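Local coordinates for hypothetical protein PG_1108 (Porphyromonas gingivalis, PDB 2H5N) that is of unknown function but binds a magnesium ion and belongs to the all-helical TerB-like family related to tellurite resistance proteins, at residues A[9-14]-A[84-89]; A[93-98]-A[103-108]. One frame throughout, in Å; residues are numbered along the deposited sequence.

Interaction 1. Residues A[9-14]-A[84-89]; sequences NIMTFS and KKYVAS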
loop_
_atom_site.group_PDB
_atom_site.type_symbol
_atom_site.label_atom_id
_atom_site.label_comp_id
_atom_site.label_asym_id
_atom_site.label_seq_id
_atom_site.Cartn_x
_atom_site.Cartn_y
_atom_site.Cartn_z
ATOM N N ASN A 9 -9.681 36.793 11.711
ATOM C CA ASN A 9 -8.638 35.799 11.662
ATOM C C ASN A 9 -8.808 34.958 10.440
ATOM O O ASN A 9 -9.920 34.828 9.916
ATOM C CB ASN A 9 -8.720 34.916 12.894
ATOM C CG ASN A 9 -8.655 35.713 14.139
ATOM O OD1 ASN A 9 -7.602 36.258 14.457
ATOM N ND2 ASN A 9 -9.796 35.858 14.835
ATOM N N ILE A 10 -7.702 34.394 9.982
ATOM C CA ILE A 10 -7.745 33.447 8.884
ATOM C C ILE A 10 -6.897 32.261 9.278
ATOM O O ILE A 10 -5.839 32.427 9.886
ATOM C CB ILE A 10 -7.351 34.102 7.518
ATOM C CG1 ILE A 10 -7.442 33.075 6.391
ATOM C CG2 ILE A 10 -5.971 34.740 7.587
ATOM C CD1 ILE A 10 -7.862 33.639 5.020
ATOM N N MET A 11 -7.381 31.062 9.006
ATOM C CA MET A 11 -6.610 29.863 9.367
ATOM C C MET A 11 -5.698 29.595 8.185
ATOM O O MET A 11 -6.169 29.448 7.059
ATOM C CB MET A 11 -7.551 28.682 9.657
ATOM C CG MET A 11 -6.848 27.398 10.065
ATOM S SD MET A 11 -8.003 26.066 10.488
ATOM C CE MET A 11 -8.371 26.764 12.069
ATOM N N THR A 12 -4.392 29.637 8.394
ATOM C CA THR A 12 -3.458 29.483 7.265
ATOM C C THR A 12 -2.601 28.230 7.378
ATOM O O THR A 12 -2.270 27.795 8.487
ATOM C CB THR A 12 -2.521 30.715 7.086
ATOM O OG1 THR A 12 -1.804 30.961 8.311
ATOM C CG2 THR A 12 -3.306 31.942 6.701
ATOM N N PHE A 13 -2.233 27.659 6.229
ATOM C CA PHE A 13 -1.330 26.504 6.192
ATOM C C PHE A 13 -0.276 26.661 5.119
ATOM O O PHE A 13 -0.595 26.972 3.973
ATOM C CB PHE A 13 -2.115 25.206 5.924
ATOM C CG PHE A 13 -3.169 24.914 6.947
ATOM C CD1 PHE A 13 -2.892 24.089 8.042
ATOM C CD2 PHE A 13 -4.438 25.464 6.833
ATOM C CE1 PHE A 13 -3.870 23.806 8.989
ATOM C CE2 PHE A 13 -5.415 25.205 7.788
ATOM C CZ PHE A 13 -5.137 24.362 8.868
ATOM N N SER A 14 0.986 26.442 5.492
ATOM C CA SER A 14 2.088 26.395 4.506
ATOM C C SER A 14 1.893 25.216 3.559
ATOM O O SER A 14 1.137 24.306 3.882
ATOM C CB SER A 14 3.434 26.319 5.211
ATOM O OG SER A 14 3.654 25.016 5.729
ATOM N N LYS A 84 -4.523 22.115 15.036
ATOM C CA LYS A 84 -4.578 20.706 15.406
ATOM C C LYS A 84 -6.011 20.147 15.477
ATOM O O LYS A 84 -6.265 19.025 15.032
ATOM C CB LYS A 84 -3.854 20.458 16.748
ATOM C CG LYS A 84 -2.374 20.419 16.610
ATOM C CD LYS A 84 -1.701 20.103 17.944
ATOM C CE LYS A 84 -0.216 19.946 17.742
ATOM N NZ LYS A 84 0.466 19.124 18.849
ATOM N N LYS A 85 -6.920 20.917 16.064
ATOM C CA LYS A 85 -8.319 20.538 16.198
ATOM C C LYS A 85 -8.986 20.340 14.829
ATOM O O LYS A 85 -9.757 19.396 14.603
ATOM C CB LYS A 85 -9.065 21.601 17.035
ATOM C CG LYS A 85 -10.571 21.522 16.976
ATOM C CD LYS A 85 -11.229 22.604 17.817
ATOM C CE LYS A 85 -12.731 22.431 17.832
ATOM N NZ LYS A 85 -13.441 23.299 16.838
ATOM N N TYR A 86 -8.667 21.244 13.915
ATOM C CA TYR A 86 -9.171 21.193 12.570
ATOM C C TYR A 86 -8.586 19.970 11.833
ATOM O O TYR A 86 -9.314 19.209 11.175
ATOM C CB TYR A 86 -8.747 22.467 11.874
ATOM C CG TYR A 86 -9.626 22.805 10.718
ATOM C CD1 TYR A 86 -9.193 22.584 9.408
ATOM C CD2 TYR A 86 -10.910 23.332 10.922
ATOM C CE1 TYR A 86 -9.995 22.866 8.332
ATOM C CE2 TYR A 86 -11.729 23.636 9.825
ATOM C CZ TYR A 86 -11.252 23.403 8.543
ATOM O OH TYR A 86 -12.026 23.708 7.448
ATOM N N VAL A 87 -7.282 19.738 11.977
ATOM C CA VAL A 87 -6.691 18.526 11.373
ATOM C C VAL A 87 -7.297 17.255 11.938
ATOM O O VAL A 87 -7.593 16.322 11.166
ATOM C CB VAL A 87 -5.153 18.470 11.478
ATOM C CG1 VAL A 87 -4.619 17.190 10.814
ATOM C CG2 VAL A 87 -4.534 19.683 10.798
ATOM N N ALA A 88 -7.459 17.179 13.270
ATOM C CA ALA A 88 -8.143 16.013 13.879
ATOM C C ALA A 88 -9.588 15.842 13.375
ATOM O O ALA A 88 -10.071 14.719 13.198
ATOM C CB ALA A 88 -8.130 16.092 15.423
ATOM N N SER A 89 -10.286 16.954 13.160
ATOM C CA SER A 89 -11.694 16.878 12.748
ATOM C C SER A 89 -11.752 16.284 11.367
ATOM O O SER A 89 -12.568 15.415 11.103
ATOM C CB SER A 89 -12.411 18.247 12.831
ATOM O OG SER A 89 -12.237 18.793 14.129
#
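Met11 lays its thioether over one face of the Tyr86 ring, and this sulfur is the tight point of the contact. SD stands 3.6 Å above the ring plane, displaced toward the rim on the CB side. The closest pair is Met11 SD and Tyr86 CG, at 3.6 Å. From the sulfur to the ring centroid is 3.9 Å, along a line only 22° off the ring normal. An extended chain delivers the sulfur: CG of Met11 is anti to the backbone N (chi1 -179°), chi2 is also extended, and only at chi3 does the chain bend, turning the methyl aside.

The rest is looser. Phe13 reaches the same ring with its far end, Phe13 CZ lying 4.5 Å from Tyr86 CD1. The backbones remain well apart, with the CA atoms of Met11 and Tyr86 9.6 Å from each other, and all three touching residues keep some exposure to solvent. Phe50 meets both aromatic rings edge-to-face, and the hydroxyl of Tyr86 is hydrogen-bonded to the backbone oxygen of Arg49, which probably helps to hold the ring in place under the sulfur.

Just beyond, Ser14 occupies the N-cap of helix 15-30. The arrangement is a Met-aromatic contact, here laying an irregular N-terminal segment against helix 81-94 of the TerB-like helical fold.

Interaction 2. Residues A[93-98]-A[103-108]; sequences VIMASD and DNELAL
Met95 touches both the aliphatic part of the Glu105 side chain and the Glu105 carbonyl oxygen. The thioether sulfur rests on the methylene, with Met95 SD 3.5 Å from Glu105 CG, while the methyl ends against the backbone of helix 103-116, Met95 CE lying 3.3 Å from Glu105 O and 3.9 Å from Glu105 CB. The same methyl makes a slacker apolar contact, Met95 CE to Leu108 CB at 4.4 Å, one helical turn further on. Met95 is extended at chi2 and bends at chi3 (-59°), which swings CE toward the backbone of helix 103-116.

The carboxylate of Glu105 leaves this apolar layer and turns back toward the backbone of Met95. Glu105 OE1 and Met95 O are both acceptors and do not bond directly; a water beside the pair is within hydrogen-bonding distance of both, 2.6 Å from Met95 O and 2.5 Å from Glu105 OE1. It may link the two oxygens, but has more acceptors around it than protons to give and need not serve both at once.

Further out, Asp102 OD1 accepts a hydrogen bond from the backbone N of Glu105 in the first turn of helix 103-116. Met95 also packs on Met28 of helix 15-30 and Glu39 of helix 37-47, and Leu108 meets Leu108 of a second subunit. The bound magnesium ion, held at Val29, Asp32 and Lys34, is about 7 Å from the Met95 side chain. The whole is a helix-loop-helix connection, joining the end of helix 81-94 to the start of helix 103-116 beside the metal site of this TerB-like helical fold.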
loop_
_atom_site.group_PDB
_atom_site.type_symbol
_atom_site.label_atom_id
_atom_site.label_comp_id
_atom_site.label_asym_id
_atom_site.label_seq_id
_atom_site.Cartn_x
_atom_site.Cartn_y
_atom_site.Cartn_z
ATOM N N VAL A 93 -13.608 12.767 10.052
ATOM C CA VAL A 93 -14.707 12.673 9.109
ATOM C C VAL A 93 -14.404 11.815 7.889
ATOM O O VAL A 93 -15.347 11.348 7.245
ATOM C CB VAL A 93 -15.228 14.061 8.636
ATOM C CG1 VAL A 93 -15.507 14.979 9.836
ATOM C CG2 VAL A 93 -14.275 14.681 7.663
ATOM N N ILE A 94 -13.118 11.607 7.561
ATOM C CA ILE A 94 -12.744 10.765 6.402
ATOM C C ILE A 94 -13.320 9.347 6.487
ATOM O O ILE A 94 -13.880 8.837 5.504
ATOM C CB ILE A 94 -11.222 10.741 6.154
ATOM C CG1 ILE A 94 -10.802 12.035 5.487
ATOM C CG2 ILE A 94 -10.789 9.501 5.301
ATOM C CD1 ILE A 94 -9.293 12.316 5.578
ATOM N N MET A 95 -13.211 8.720 7.656
ATOM C CA MET A 95 -13.671 7.348 7.779
ATOM C C MET A 95 -15.118 7.229 8.285
ATOM O O MET A 95 -15.655 6.124 8.348
ATOM C CB MET A 95 -12.660 6.477 8.560
ATOM C CG MET A 95 -11.264 6.324 7.869
ATOM S SD MET A 95 -10.228 5.231 8.811
ATOM C CE MET A 95 -10.240 6.155 10.330
ATOM N N ALA A 96 -15.750 8.348 8.634
ATOM C CA ALA A 96 -17.143 8.292 9.071
ATOM C C ALA A 96 -18.050 8.032 7.871
ATOM O O ALA A 96 -17.778 8.492 6.757
ATOM C CB ALA A 96 -17.570 9.580 9.822
ATOM N N SER A 97 -19.118 7.276 8.114
ATOM C CA SER A 97 -20.118 6.988 7.097
ATOM C C SER A 97 -21.487 7.138 7.751
ATOM O O SER A 97 -21.840 6.376 8.659
ATOM C CB SER A 97 -19.904 5.582 6.520
ATOM O OG SER A 97 -20.440 5.492 5.200
ATOM N N ASP A 98 -22.237 8.148 7.302
ATOM C CA ASP A 98 -23.531 8.530 7.893
ATOM C C ASP A 98 -23.390 8.983 9.369
ATOM O O ASP A 98 -24.282 8.725 10.202
ATOM C CB ASP A 98 -24.584 7.411 7.721
ATOM C CG ASP A 98 -25.345 7.496 6.388
ATOM O OD1 ASP A 98 -24.968 8.289 5.491
ATOM O OD2 ASP A 98 -26.343 6.762 6.240
ATOM N N ASP A 103 -15.383 0.813 15.486
ATOM C CA ASP A 103 -14.374 0.792 16.547
ATOM C C ASP A 103 -12.932 0.703 16.039
ATOM O O ASP A 103 -12.008 1.202 16.695
ATOM C CB ASP A 103 -14.604 -0.380 17.498
ATOM C CG ASP A 103 -15.993 -0.405 18.080
ATOM O OD1 ASP A 103 -16.462 0.599 18.647
ATOM O OD2 ASP A 103 -16.626 -1.462 17.971
ATOM N N ASN A 104 -12.757 0.044 14.895
ATOM C CA ASN A 104 -11.431 -0.143 14.301
ATOM C C ASN A 104 -10.933 1.150 13.696
ATOM O O ASN A 104 -9.774 1.515 13.894
ATOM C CB ASN A 104 -11.448 -1.270 13.270
ATOM C CG ASN A 104 -12.036 -2.556 13.833
ATOM O OD1 ASN A 104 -11.641 -3.011 14.922
ATOM N ND2 ASN A 104 -12.987 -3.148 13.104
ATOM N N GLU A 105 -11.824 1.821 12.972
ATOM C CA GLU A 105 -11.630 3.163 12.437
ATOM C C GLU A 105 -11.385 4.197 13.524
ATOM O O GLU A 105 -10.501 5.032 13.399
ATOM C CB GLU A 105 -12.856 3.571 11.621
ATOM C CG GLU A 105 -12.743 3.165 10.208
ATOM C CD GLU A 105 -13.994 2.495 9.652
ATOM O OE1 GLU A 105 -15.114 3.052 9.792
ATOM O OE2 GLU A 105 -13.822 1.398 9.055
ATOM N N LEU A 106 -12.163 4.121 14.594
ATOM C CA LEU A 106 -11.989 4.973 15.744
ATOM C C LEU A 106 -10.607 4.767 16.342
ATOM O O LEU A 106 -9.941 5.745 16.682
ATOM C CB LEU A 106 -13.089 4.738 16.792
ATOM C CG LEU A 106 -12.909 5.454 18.149
ATOM C CD1 LEU A 106 -12.772 6.987 18.005
ATOM C CD2 LEU A 106 -14.053 5.086 19.120
ATOM N N ALA A 107 -10.172 3.511 16.440
ATOM C CA ALA A 107 -8.843 3.221 16.943
ATOM C C ALA A 107 -7.738 3.803 16.071
ATOM O O ALA A 107 -6.724 4.265 16.584
ATOM C CB ALA A 107 -8.638 1.682 17.157
ATOM N N LEU A 108 -7.913 3.752 14.752
ATOM C CA LEU A 108 -6.896 4.268 13.839
ATOM C C LEU A 108 -6.782 5.785 13.915
ATOM O O LEU A 108 -5.664 6.351 13.881
ATOM C CB LEU A 108 -7.177 3.860 12.402
ATOM C CG LEU A 108 -6.934 2.396 12.044
ATOM C CD1 LEU A 108 -7.544 2.093 10.661
ATOM C CD2 LEU A 108 -5.455 2.092 12.089
HETATM O O HOH W 1 -17.147 4.455 9.660
#

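From the N terminus, the chain first passes through the irregular segment 9-14, then runs through four helices before helix 81-94 returns to it; interaction 1 therefore closes a long, mostly helical loop of 69 residues. Interaction 2 follows in series, neither nested in the first nor crossing it, and closes a short non-helical loop of four residues between 93-98 and 103-108. Helix 81-94 serves both: its middle receives the N-terminal segment, and its C-terminal end leads into the turn toward helix 103-116. The two centres lie 20 Å apart on opposite sides of the chain's centre, the second near the magnesium site and the neighbouring subunit.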